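Local coordinates for isoform A of Peptidoglycan-recognition protein LB (Drosophila melanogaster, PDB 7NSZ) that hydrolyses the amide bond between N-acetylmuramoyl groups and L-amino acids of bacterial peptidoglycan as a zinc-dependent amidase of insect innate immunity, at residues P37-V41 with G143-P147; I42-S46 with C162-L167; N76-F82 with G93-N97; H102-Y106 with L152-R158. The protein carries 1 engineered substitution. All blocks are in the same frame, centred on the assembly; numbering follows the deposited sequence.

Contact 1: P37-V41 with G143-P147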
loop_
_atom_site.group_PDB
_atom_site.type_symbol
_atom_site.label_atom_id
_atom_site.label_comp_id
_atom_site.label_asym_id
_atom_site.label_seq_id
_atom_site.Cartn_x
_atom_site.Cartn_y
_atom_site.Cartn_z
ATOM N N PRO A 37 -7.749 8.755 12.782
ATOM C CA PRO A 37 -7.386 7.430 12.295
ATOM C C PRO A 37 -8.008 7.180 10.924
ATOM O O PRO A 37 -9.111 7.560 10.653
ATOM C CB PRO A 37 -7.954 6.473 13.332
ATOM C CG PRO A 37 -9.100 7.229 13.918
ATOM C CD PRO A 37 -8.680 8.681 13.911
ATOM N N ALA A 38 -7.297 6.486 10.060
ATOM C CA ALA A 38 -7.807 6.245 8.695
ATOM C C ALA A 38 -8.930 5.221 8.741
ATOM O O ALA A 38 -8.767 4.157 9.300
ATOM C CB ALA A 38 -6.711 5.712 7.829
ATOM N N PRO A 39 -10.084 5.510 8.121
ATOM C CA PRO A 39 -11.173 4.552 8.127
ATOM C C PRO A 39 -11.054 3.474 7.058
ATOM O O PRO A 39 -11.815 2.542 7.145
ATOM C CB PRO A 39 -12.404 5.449 7.899
ATOM C CG PRO A 39 -11.883 6.595 7.126
ATOM C CD PRO A 39 -10.513 6.863 7.712
ATOM N N TYR A 40 -10.116 3.609 6.094
ATOM C CA TYR A 40 -9.913 2.609 5.028
ATOM C C TYR A 40 -8.457 2.209 4.894
ATOM O O TYR A 40 -7.518 3.006 5.116
ATOM C CB TYR A 40 -10.355 3.154 3.679
ATOM C CG TYR A 40 -11.827 3.476 3.627
ATOM C CD1 TYR A 40 -12.280 4.742 3.942
ATOM C CD2 TYR A 40 -12.761 2.475 3.377
ATOM C CE1 TYR A 40 -13.637 5.042 3.923
ATOM C CE2 TYR A 40 -14.118 2.760 3.356
ATOM C CZ TYR A 40 -14.541 4.030 3.634
ATOM O OH TYR A 40 -15.903 4.231 3.580
ATOM N N VAL A 41 -8.301 0.964 4.485
ATOM C CA VAL A 41 -7.018 0.396 4.014
ATOM C C VAL A 41 -7.271 -0.072 2.595
ATOM O O VAL A 41 -8.202 -0.877 2.381
ATOM C CB VAL A 41 -6.506 -0.735 4.905
ATOM C CG1 VAL A 41 -5.263 -1.367 4.332
ATOM C CG2 VAL A 41 -6.296 -0.289 6.328
ATOM N N GLY A 143 -3.131 3.778 16.677
ATOM C CA GLY A 143 -4.209 4.744 16.507
ATOM C C GLY A 143 -4.179 5.453 15.153
ATOM O O GLY A 143 -4.972 6.380 14.974
ATOM N N TYR A 144 -3.373 4.985 14.203
ATOM C CA TYR A 144 -3.335 5.552 12.827
ATOM C C TYR A 144 -4.436 4.975 11.944
ATOM O O TYR A 144 -4.786 5.614 10.915
ATOM C CB TYR A 144 -1.986 5.296 12.134
ATOM C CG TYR A 144 -0.795 5.885 12.852
ATOM C CD1 TYR A 144 0.307 5.099 13.102
ATOM C CD2 TYR A 144 -0.747 7.206 13.240
ATOM C CE1 TYR A 144 1.433 5.581 13.747
ATOM C CE2 TYR A 144 0.354 7.703 13.920
ATOM C CZ TYR A 144 1.434 6.879 14.178
ATOM O OH TYR A 144 2.553 7.356 14.817
ATOM N N ILE A 145 -4.903 3.760 12.246
ATOM C CA ILE A 145 -5.966 3.077 11.463
ATOM C C ILE A 145 -7.170 2.852 12.378
ATOM O O ILE A 145 -6.959 2.378 13.520
ATOM C CB ILE A 145 -5.453 1.749 10.890
ATOM C CG1 ILE A 145 -4.278 1.991 9.963
ATOM C CG2 ILE A 145 -6.609 1.059 10.202
ATOM C CD1 ILE A 145 -3.667 0.769 9.383
ATOM N N ASP A 146 -8.354 3.247 11.959
ATOM C CA ASP A 146 -9.567 3.039 12.766
ATOM C C ASP A 146 -9.664 1.568 13.147
ATOM O O ASP A 146 -9.480 0.685 12.326
ATOM C CB ASP A 146 -10.759 3.525 11.961
ATOM C CG ASP A 146 -11.984 3.688 12.816
ATOM O OD1 ASP A 146 -12.343 4.869 13.026
ATOM O OD2 ASP A 146 -12.521 2.627 13.281
ATOM N N PRO A 147 -9.988 1.233 14.420
ATOM C CA PRO A 147 -10.184 -0.162 14.793
ATOM C C PRO A 147 -11.308 -0.870 14.026
ATOM O O PRO A 147 -11.214 -2.042 13.917
ATOM C CB PRO A 147 -10.519 -0.123 16.299
ATOM C CG PRO A 147 -10.920 1.301 16.570
ATOM C CD PRO A 147 -10.215 2.161 15.536
HETATM O O HOH W 1 -11.902 6.731 11.437
#
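Ala38 and Ile145 form a parallel bridge whose two backbone hydrogen bonds fan out from Ala38, its N giving to Tyr144 O at 2.8 Å and nearly straight (174°), its O taking the N-H of Asp146. Ahead of this bridge Pro37 packs on the 143-146 backbone through its CA and CB. Its CB sits 3.4 Å from Gly143 O and also touches the Asp146 backbone N, while its CA-H makes a long contact of 3.5 Å with Tyr144 O. Gly143, with positive phi, closes a Schellman motif at the end of helix 126-142, two residues before the bridge. On the buried side, Val41 and Ile145 meet at about a right angle through their CG2 methyls, 4.1 Å apart. Ile145 CG2 lies anti to its own backbone N (CG1 at chi1 -61°), which brings this branch up against Val41 and Ala38 O. Asp146 is partly exposed: its CB packs 4.0 Å from Pro39 CA, and a water donates to both Asp146 OD1 and Pro37 O. The other carboxylate oxygen, OD2, accepts the N-H of Ala148, at the corner where the chain turns toward strand 149-153. The pairing ties the exit of helix 126-142 to the start of strand 38-45, a connection between helix and central sheet within the mixed alpha/beta fold of the PGRP amidase domain.

Contact 2: I42-S46 with C162-L167. With ZN (zinc ion), chain B.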
loop_
_atom_site.group_PDB
_atom_site.type_symbol
_atom_site.label_atom_id
_atom_site.label_comp_id
_atom_site.label_asym_id
_atom_site.label_seq_id
_atom_site.Cartn_x
_atom_site.Cartn_y
_atom_site.Cartn_z
ATOM N N ILE A 42 -6.478 0.423 1.653
ATOM C CA ILE A 42 -6.623 0.036 0.223
ATOM C C ILE A 42 -5.393 -0.740 -0.173
ATOM O O ILE A 42 -4.249 -0.260 -0.045
ATOM C CB ILE A 42 -6.786 1.226 -0.718
ATOM C CG1 ILE A 42 -7.729 2.284 -0.184
ATOM C CG2 ILE A 42 -7.126 0.787 -2.119
ATOM C CD1 ILE A 42 -9.098 1.834 0.020
ATOM N N ILE A 43 -5.596 -1.925 -0.711
ATOM C CA ILE A 43 -4.511 -2.809 -1.175
ATOM C C ILE A 43 -4.290 -2.682 -2.664
ATOM O O ILE A 43 -5.265 -2.655 -3.445
ATOM C CB ILE A 43 -4.794 -4.287 -0.804
ATOM C CG1 ILE A 43 -5.053 -4.459 0.687
ATOM C CG2 ILE A 43 -3.707 -5.187 -1.300
ATOM C CD1 ILE A 43 -3.931 -4.014 1.588
ATOM N N HIS A 44 -3.039 -2.615 -3.050
ATOM C CA HIS A 44 -2.535 -2.512 -4.433
ATOM C C HIS A 44 -1.505 -3.572 -4.708
ATOM O O HIS A 44 -0.836 -4.073 -3.762
ATOM C CB HIS A 44 -1.906 -1.105 -4.676
ATOM C CG HIS A 44 -2.793 0.022 -4.320
ATOM N ND1 HIS A 44 -3.552 0.629 -5.320
ATOM C CD2 HIS A 44 -3.021 0.736 -3.214
ATOM C CE1 HIS A 44 -4.201 1.629 -4.830
ATOM N NE2 HIS A 44 -3.929 1.749 -3.513
ATOM N N HIS A 45 -1.270 -3.850 -6.002
ATOM C CA HIS A 45 -0.020 -4.441 -6.475
ATOM C C HIS A 45 0.711 -3.392 -7.305
ATOM O O HIS A 45 0.114 -2.388 -7.728
ATOM C CB HIS A 45 -0.145 -5.789 -7.218
ATOM C CG HIS A 45 -0.689 -5.682 -8.600
ATOM N ND1 HIS A 45 -0.603 -6.787 -9.423
ATOM C CD2 HIS A 45 -1.356 -4.737 -9.266
ATOM C CE1 HIS A 45 -1.180 -6.472 -10.560
ATOM N NE2 HIS A 45 -1.689 -5.292 -10.491
ATOM N N SER A 46 1.994 -3.605 -7.521
ATOM C CA SER A 46 2.749 -2.621 -8.320
ATOM C C SER A 46 2.654 -2.936 -9.813
ATOM O O SER A 46 2.748 -1.987 -10.620
ATOM C CB SER A 46 4.212 -2.514 -7.907
ATOM O OG SER A 46 4.901 -3.748 -8.047
ATOM N N CYS A 162 -5.960 -3.832 -10.561
ATOM C CA CYS A 162 -5.221 -3.774 -9.267
ATOM C C CYS A 162 -6.158 -4.171 -8.127
ATOM O O CYS A 162 -7.268 -3.651 -7.995
ATOM C CB CYS A 162 -4.672 -2.371 -9.092
ATOM S SG CYS A 162 -3.743 -2.215 -7.566
ATOM N N PRO A 163 -5.738 -5.036 -7.161
ATOM C CA PRO A 163 -4.380 -5.566 -6.959
ATOM C C PRO A 163 -4.029 -6.918 -7.592
ATOM O O PRO A 163 -3.163 -7.595 -7.145
ATOM C CB PRO A 163 -4.338 -5.695 -5.416
ATOM C CG PRO A 163 -5.766 -6.164 -5.071
ATOM C CD PRO A 163 -6.606 -5.298 -5.993
ATOM N N GLY A 164 -4.707 -7.220 -8.711
ATOM C CA GLY A 164 -4.592 -8.533 -9.378
ATOM C C GLY A 164 -5.648 -9.464 -8.840
ATOM O O GLY A 164 -5.945 -9.443 -7.677
ATOM N N GLY A 165 -6.219 -10.303 -9.704
ATOM C CA GLY A 165 -7.282 -11.215 -9.288
ATOM C C GLY A 165 -6.859 -12.141 -8.169
ATOM O O GLY A 165 -7.667 -12.340 -7.286
ATOM N N ARG A 166 -5.677 -12.721 -8.212
ATOM C CA ARG A 166 -5.280 -13.682 -7.164
ATOM C C ARG A 166 -5.138 -12.967 -5.809
ATOM O O ARG A 166 -5.630 -13.506 -4.776
ATOM C CB ARG A 166 -4.002 -14.425 -7.547
ATOM C CG ARG A 166 -3.630 -15.569 -6.607
ATOM C CD ARG A 166 -4.669 -16.675 -6.547
ATOM N NE ARG A 166 -4.479 -17.602 -5.456
ATOM C CZ ARG A 166 -5.002 -17.450 -4.238
ATOM N NH1 ARG A 166 -5.658 -16.329 -3.958
ATOM N NH2 ARG A 166 -4.840 -18.393 -3.301
ATOM N N LEU A 167 -4.440 -11.826 -5.764
ATOM C CA LEU A 167 -4.291 -11.102 -4.475
ATOM C C LEU A 167 -5.642 -10.525 -4.056
ATOM O O LEU A 167 -5.928 -10.508 -2.876
ATOM C CB LEU A 167 -3.219 -10.032 -4.669
ATOM C CG LEU A 167 -3.008 -9.116 -3.465
ATOM C CD1 LEU A 167 -2.761 -9.854 -2.159
ATOM C CD2 LEU A 167 -1.869 -8.139 -3.781
HETATM ZN ZN ZN B . -3.694 0.044 -7.301
#
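His44, on strand 38-45, and Cys162, in the loop before helix 165-171, are two of the three protein ligands of the catalytic-domain zinc site of this type 2 amidase; His154 is the third. Two metal bonds hold the site: His44 ND1 lies 2.1 Å from the zinc and Cys162 SG 2.3 Å. The sulfur stands at the edge of the His44 ring, near its plane, and is carried to the metal by a side chain with SG anti to the backbone N (chi1 -179°). His44 NE2 is hydrogen-bonded to His102, a second-shell partner that fixes the rotation of the ring. One hydrogen bond crosses the contact: His45 N donates to Cys162 SG at 3.4 Å (152°), giving the sulfur a second partner besides the zinc. Apolar contacts join the same segments: Ile43 CG2 touches Pro163 CB at 4.2 Å and Leu167 CD2 at a similar distance. Pro163 follows a cis peptide bond, and its CB also rests on the backbone between His44 and His45. Over one face of the His45 ring lie Pro163 O, offset toward the rim, and Gly164 N. Replacing His45 with an alanine would probably leave the Trp119 N-H without its ND1 acceptor and open a gap beside the Pro163-Gly164 peptide. That peptide comes closest to the imidazole at Pro163 O, 3.4 Å from His45 CG.

Contact 3: N76-F82 with G93-N97. Engineered in segment 76-82: Phe80 (natural residue Tyr).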
loop_
_atom_site.group_PDB
_atom_site.type_symbol
_atom_site.label_atom_id
_atom_site.label_comp_id
_atom_site.label_asym_id
_atom_site.label_seq_id
_atom_site.Cartn_x
_atom_site.Cartn_y
_atom_site.Cartn_z
ATOM N N ASN A 76 3.816 14.433 -6.243
ATOM C CA ASN A 76 4.656 14.992 -5.169
ATOM C C ASN A 76 5.610 13.945 -4.600
ATOM O O ASN A 76 6.592 14.299 -3.947
ATOM C CB ASN A 76 3.825 15.532 -4.013
ATOM C CG ASN A 76 3.062 16.783 -4.383
ATOM O OD1 ASN A 76 2.068 17.121 -3.722
ATOM N ND2 ASN A 76 3.502 17.475 -5.423
ATOM N N ASP A 77 5.253 12.672 -4.705
ATOM C CA ASP A 77 5.928 11.540 -4.035
ATOM C C ASP A 77 5.427 10.243 -4.648
ATOM O O ASP A 77 4.442 10.246 -5.390
ATOM C CB ASP A 77 5.700 11.546 -2.531
ATOM C CG ASP A 77 6.690 10.768 -1.696
ATOM O OD1 ASP A 77 7.744 10.345 -2.283
ATOM O OD2 ASP A 77 6.434 10.655 -0.485
ATOM N N ILE A 78 6.108 9.157 -4.330
ATOM C CA ILE A 78 5.494 7.821 -4.490
ATOM C C ILE A 78 4.046 7.880 -4.002
ATOM O O ILE A 78 3.758 8.491 -2.986
ATOM C CB ILE A 78 6.284 6.742 -3.734
ATOM C CG1 ILE A 78 5.853 5.357 -4.219
ATOM C CG2 ILE A 78 6.256 6.911 -2.238
ATOM C CD1 ILE A 78 6.717 4.232 -3.702
ATOM N N GLY A 79 3.119 7.320 -4.767
ATOM C CA GLY A 79 1.684 7.520 -4.428
ATOM C C GLY A 79 1.184 6.727 -3.212
ATOM O O GLY A 79 0.146 7.077 -2.688
ATOM N N PHE A 80 1.892 5.694 -2.813
ATOM C CA PHE A 80 1.456 4.750 -1.768
ATOM C C PHE A 80 1.899 5.206 -0.383
ATOM O O PHE A 80 2.976 5.840 -0.201
ATOM C CB PHE A 80 2.029 3.368 -2.086
ATOM C CG PHE A 80 1.648 2.876 -3.452
ATOM C CD1 PHE A 80 0.316 2.564 -3.749
ATOM C CD2 PHE A 80 2.591 2.682 -4.440
ATOM C CE1 PHE A 80 -0.058 2.103 -5.005
ATOM C CE2 PHE A 80 2.223 2.208 -5.679
ATOM C CZ PHE A 80 0.883 1.956 -5.977
ATOM N N SER A 81 1.165 4.780 0.603
ATOM C CA SER A 81 1.513 5.022 2.026
ATOM C C SER A 81 2.707 4.169 2.431
ATOM O O SER A 81 3.622 4.634 3.147
ATOM C CB SER A 81 0.356 4.732 2.907
ATOM O OG SER A 81 -0.852 5.378 2.471
ATOM N N PHE A 82 2.663 2.893 2.019
ATOM C CA PHE A 82 3.674 1.874 2.387
ATOM C C PHE A 82 3.840 0.869 1.254
ATOM O O PHE A 82 2.846 0.626 0.508
ATOM C CB PHE A 82 3.316 1.080 3.655
ATOM C CG PHE A 82 3.281 1.941 4.888
ATOM C CD1 PHE A 82 2.119 2.523 5.298
ATOM C CD2 PHE A 82 4.409 2.162 5.641
ATOM C CE1 PHE A 82 2.086 3.385 6.377
ATOM C CE2 PHE A 82 4.385 3.044 6.726
ATOM C CZ PHE A 82 3.206 3.621 7.097
ATOM N N GLY A 93 6.405 4.699 2.585
ATOM C CA GLY A 93 6.128 5.597 1.459
ATOM C C GLY A 93 5.755 6.970 1.988
ATOM O O GLY A 93 6.538 7.564 2.750
ATOM N N ARG A 94 4.565 7.444 1.685
ATOM C CA ARG A 94 4.104 8.709 2.304
ATOM C C ARG A 94 3.885 8.545 3.789
ATOM O O ARG A 94 3.924 9.567 4.505
ATOM C CB ARG A 94 2.833 9.191 1.629
ATOM C CG ARG A 94 3.025 9.470 0.158
ATOM C CD ARG A 94 1.978 10.357 -0.464
ATOM N NE ARG A 94 2.107 10.409 -1.898
ATOM C CZ ARG A 94 1.571 11.315 -2.688
ATOM N NH1 ARG A 94 0.641 12.129 -2.196
ATOM N NH2 ARG A 94 1.918 11.334 -3.946
ATOM N N GLY A 95 3.562 7.345 4.261
ATOM C CA GLY A 95 3.359 7.127 5.701
ATOM C C GLY A 95 1.945 7.401 6.132
ATOM O O GLY A 95 1.054 7.677 5.329
ATOM N N PHE A 96 1.721 7.222 7.422
ATOM C CA PHE A 96 0.384 7.400 8.014
ATOM C C PHE A 96 -0.031 8.872 8.050
ATOM O O PHE A 96 0.806 9.745 8.260
ATOM C CB PHE A 96 0.348 6.838 9.427
ATOM C CG PHE A 96 0.521 5.344 9.511
ATOM C CD1 PHE A 96 1.582 4.782 10.176
ATOM C CD2 PHE A 96 -0.485 4.541 9.049
ATOM C CE1 PHE A 96 1.663 3.401 10.290
ATOM C CE2 PHE A 96 -0.419 3.153 9.162
ATOM C CZ PHE A 96 0.670 2.591 9.781
ATOM N N ASN A 97 -1.290 9.141 7.780
ATOM C CA ASN A 97 -1.938 10.467 7.917
ATOM C C ASN A 97 -1.350 11.447 6.918
ATOM O O ASN A 97 -1.476 12.665 7.127
ATOM C CB ASN A 97 -1.846 10.994 9.353
ATOM C CG ASN A 97 -2.856 10.319 10.242
ATOM O OD1 ASN A 97 -2.601 9.240 10.736
ATOM N ND2 ASN A 97 -4.031 10.927 10.364
HETATM O O HOH W 2 -0.215 7.971 2.927
#
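Arg94 reaches across to the 76-82 loop and grips its backbone carbonyls one after another. Its CB lies 3.8 Å from Phe80 O, and CG touches both Ile78 O and Phe80 O, and Asp77 OD2. From CG to NE the chain is extended (chi2 -161°, chi3 -171°), which carries the guanidinium along the loop. CD stays beside Ile78 O, and NE donates to that same oxygen at 2.8 Å in an almost linear bond (174°) lying in the guanidinium plane. At the tip NH2 gives a longer bond, 3.1 Å, to Asp77 O, approaching from above the carbonyl plane, while NH1 is held by Ile99 O. The Asp77 carboxylate slides past in the opposite direction; its OD2 is in a salt bridge with Arg20, and as no N-H of Arg94 points at it, their attraction is probably long-range only. The backbones also join directly: Arg94 N donates to Phe80 O at 2.9 Å, and Ser81 O accepts from both Gly93 N and Gly95 N, the latter on a lone pair. A side chain at Gly93 would run into Phe80 O. Further along, Phe82 turns its edge to the face of Phe96 in a tilted pair, centroids 4.7 Å apart. Phe80, an engineered replacement of the natural tyrosine at a position thought essential for coordinating the zinc-bound water, points away from the 93-97 segment at its CB, and its ring meets that of His44. The paired loops lead into strand 82-84 and out of strand 90-92, with Ile78 packed on helix 55-72 and both Phe82 and Phe96 set against strand 110-115 and Leu135 of helix 126-142.

Contact 4: H102-Y106 with L152-R158. With ZN (zinc ion), chain B.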
loop_
_atom_site.group_PDB
_atom_site.type_symbol
_atom_site.label_atom_id
_atom_site.label_comp_id
_atom_site.label_asym_id
_atom_site.label_seq_id
_atom_site.Cartn_x
_atom_site.Cartn_y
_atom_site.Cartn_z
ATOM N N HIS A 102 -3.021 7.291 -4.615
ATOM C CA HIS A 102 -3.195 5.872 -4.993
ATOM C C HIS A 102 -4.657 5.505 -5.247
ATOM O O HIS A 102 -4.847 4.492 -5.887
ATOM C CB HIS A 102 -2.527 4.944 -3.958
ATOM C CG HIS A 102 -3.148 5.014 -2.608
ATOM N ND1 HIS A 102 -4.245 4.259 -2.216
ATOM C CD2 HIS A 102 -2.897 5.856 -1.578
ATOM C CE1 HIS A 102 -4.624 4.679 -1.021
ATOM N NE2 HIS A 102 -3.832 5.709 -0.609
ATOM N N ALA A 103 -5.613 6.178 -4.660
ATOM C CA ALA A 103 -7.017 5.733 -4.761
ATOM C C ALA A 103 -7.906 6.965 -4.738
ATOM O O ALA A 103 -8.189 7.496 -3.698
ATOM C CB ALA A 103 -7.346 4.811 -3.618
ATOM N N PRO A 104 -8.347 7.422 -5.936
ATOM C CA PRO A 104 -9.255 8.586 -5.995
ATOM C C PRO A 104 -10.449 8.463 -5.042
ATOM O O PRO A 104 -11.045 7.394 -4.970
ATOM C CB PRO A 104 -9.683 8.583 -7.475
ATOM C CG PRO A 104 -8.532 7.934 -8.217
ATOM C CD PRO A 104 -7.987 6.877 -7.243
ATOM N N LYS A 105 -10.737 9.532 -4.326
ATOM C CA LYS A 105 -11.835 9.673 -3.351
ATOM C C LYS A 105 -11.446 9.046 -2.013
ATOM O O LYS A 105 -12.182 9.287 -1.035
ATOM C CB LYS A 105 -13.147 9.003 -3.802
ATOM C CG LYS A 105 -13.659 9.315 -5.186
ATOM C CD LYS A 105 -14.104 10.707 -5.242
ATOM C CE LYS A 105 -14.859 11.033 -6.513
ATOM N NZ LYS A 105 -15.431 12.386 -6.439
ATOM N N TYR A 106 -10.292 8.363 -1.911
ATOM C CA TYR A 106 -9.848 7.767 -0.630
ATOM C C TYR A 106 -8.491 8.267 -0.174
ATOM O O TYR A 106 -7.986 7.802 0.847
ATOM C CB TYR A 106 -9.799 6.249 -0.765
ATOM C CG TYR A 106 -11.178 5.644 -0.853
ATOM C CD1 TYR A 106 -11.906 5.631 -2.033
ATOM C CD2 TYR A 106 -11.768 5.107 0.269
ATOM C CE1 TYR A 106 -13.173 5.075 -2.098
ATOM C CE2 TYR A 106 -13.048 4.594 0.252
ATOM C CZ TYR A 106 -13.737 4.561 -0.944
ATOM O OH TYR A 106 -14.979 3.995 -0.992
ATOM N N LEU A 152 -10.248 -2.707 1.412
ATOM C CA LEU A 152 -10.684 -2.744 -0.008
ATOM C C LEU A 152 -9.498 -2.991 -0.918
ATOM O O LEU A 152 -8.365 -2.727 -0.530
ATOM C CB LEU A 152 -11.288 -1.391 -0.400
ATOM C CG LEU A 152 -12.464 -0.890 0.394
ATOM C CD1 LEU A 152 -12.733 0.584 0.044
ATOM C CD2 LEU A 152 -13.713 -1.739 0.145
ATOM N N GLY A 153 -9.711 -3.554 -2.079
ATOM C CA GLY A 153 -8.749 -3.490 -3.165
ATOM C C GLY A 153 -9.039 -2.281 -4.029
ATOM O O GLY A 153 -10.170 -1.795 -4.112
ATOM N N HIS A 154 -8.012 -1.794 -4.686
ATOM C CA HIS A 154 -8.146 -0.655 -5.617
ATOM C C HIS A 154 -9.278 -0.839 -6.625
ATOM O O HIS A 154 -10.013 0.115 -6.840
ATOM C CB HIS A 154 -6.804 -0.459 -6.277
ATOM C CG HIS A 154 -6.610 0.793 -7.065
ATOM N ND1 HIS A 154 -5.448 1.052 -7.725
ATOM C CD2 HIS A 154 -7.447 1.781 -7.434
ATOM C CE1 HIS A 154 -5.568 2.172 -8.409
ATOM N NE2 HIS A 154 -6.747 2.668 -8.219
ATOM N N ARG A 155 -9.437 -2.057 -7.137
ATOM C CA ARG A 155 -10.456 -2.342 -8.184
ATOM C C ARG A 155 -11.852 -2.054 -7.637
ATOM O O ARG A 155 -12.764 -1.969 -8.490
ATOM C CB ARG A 155 -10.324 -3.787 -8.642
ATOM C CG ARG A 155 -10.530 -4.816 -7.555
ATOM C CD ARG A 155 -10.808 -6.226 -8.079
ATOM N NE ARG A 155 -9.679 -6.684 -8.864
ATOM C CZ ARG A 155 -9.659 -7.813 -9.571
ATOM N NH1 ARG A 155 -10.689 -8.637 -9.477
ATOM N NH2 ARG A 155 -8.631 -8.140 -10.309
ATOM N N GLN A 156 -12.127 -1.978 -6.352
ATOM C CA GLN A 156 -13.465 -1.692 -5.820
ATOM C C GLN A 156 -13.814 -0.221 -5.913
ATOM O O GLN A 156 -15.015 0.090 -5.754
ATOM C CB GLN A 156 -13.540 -2.203 -4.389
ATOM C CG GLN A 156 -13.457 -3.714 -4.347
ATOM C CD GLN A 156 -13.440 -4.209 -2.932
ATOM O OE1 GLN A 156 -12.398 -4.288 -2.260
ATOM N NE2 GLN A 156 -14.585 -4.545 -2.376
ATOM N N VAL A 157 -12.850 0.664 -6.198
ATOM C CA VAL A 157 -13.155 2.125 -6.185
ATOM C C VAL A 157 -12.808 2.776 -7.535
ATOM O O VAL A 157 -13.073 3.984 -7.628
ATOM C CB VAL A 157 -12.481 2.797 -4.968
ATOM C CG1 VAL A 157 -12.830 2.026 -3.690
ATOM C CG2 VAL A 157 -10.969 2.900 -5.077
ATOM N N ARG A 158 -12.186 2.042 -8.450
ATOM C CA ARG A 158 -11.824 2.612 -9.766
ATOM C C ARG A 158 -11.780 1.498 -10.763
ATOM O O ARG A 158 -11.706 0.304 -10.432
ATOM C CB ARG A 158 -10.448 3.283 -9.749
ATOM C CG ARG A 158 -10.434 4.623 -9.042
ATOM C CD ARG A 158 -11.269 5.656 -9.733
ATOM N NE ARG A 158 -10.983 5.765 -11.151
ATOM C CZ ARG A 158 -11.785 6.364 -12.016
ATOM N NH1 ARG A 158 -12.889 6.959 -11.582
ATOM N NH2 ARG A 158 -11.462 6.328 -13.297
HETATM ZN ZN ZN B . -3.694 0.044 -7.301
HETATM O O HOH W 3 -13.147 6.373 -6.551
#
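Val157 pushes into a hollow on the 102-106 loop formed by Tyr106, Ala103 and Pro104, beside the zinc site of the amidase domain. Its CG1 methyl is the leading bump, 3.5 Å from Tyr106 CE1 and reaching along to CZ and OH, while CG2 faces Ala103 CB at 4.3 Å. The Tyr106 ring is itself a wedge between two residues: Val157 meets its CE1 side and Leu152 CD1 its CE2, 4.0 Å away. With CG anti to the carbonyl carbon (chi1 -71°), Tyr106 projects toward the 152-158 segment; its ring also meets that of Tyr40, on strand 38-45, edge-to-face. Trimming Tyr106 to an alanine would probably open a gap between Val157 and Leu152 and leave Val157 CG1 without its main neighbour here. On the outer side Arg158 lays CG and CD across the Pro104 ring, CG 3.8 Å from Pro104 CD, its chain bending at chi2 and chi3; the two side chains cross at about a right angle. A water bridges the two backbones, donating to Pro104 O and Val157 O. No direct hydrogen bond joins the segments, and the fit rests on shape. His154, whose ND1 binds the zinc, presents one ring face to the backbone of His102: the carbonyl oxygen His102 O stands off-centre over that face, 3.5 Å from His154 CE1.

How the contacts relate
Contacts 2 and 3 are buried, whereas contacts 1 and 4 are partly buried, with exposed residues such as Pro37, Gly143, Pro104 and Arg158. Strand 38-45 serves both contact 1, at its beginning, and contact 2, at its end; its neighbour 149-153 brings contact 4 to the same sheet. Contacts 2 and 4 share the zinc, joined by the His44-His102 hydrogen bond, and contact 3 reaches this site through Phe80, which packs on His44. On its other side contact 3 meets contact 1 where Phe96 stacks with Tyr144. Chemistry follows place: backbone pairing in contact 1, metal ligation in contact 2, arginine-to-carbonyl bonding in contact 3 and apolar fit beside a zinc ligand in contact 4.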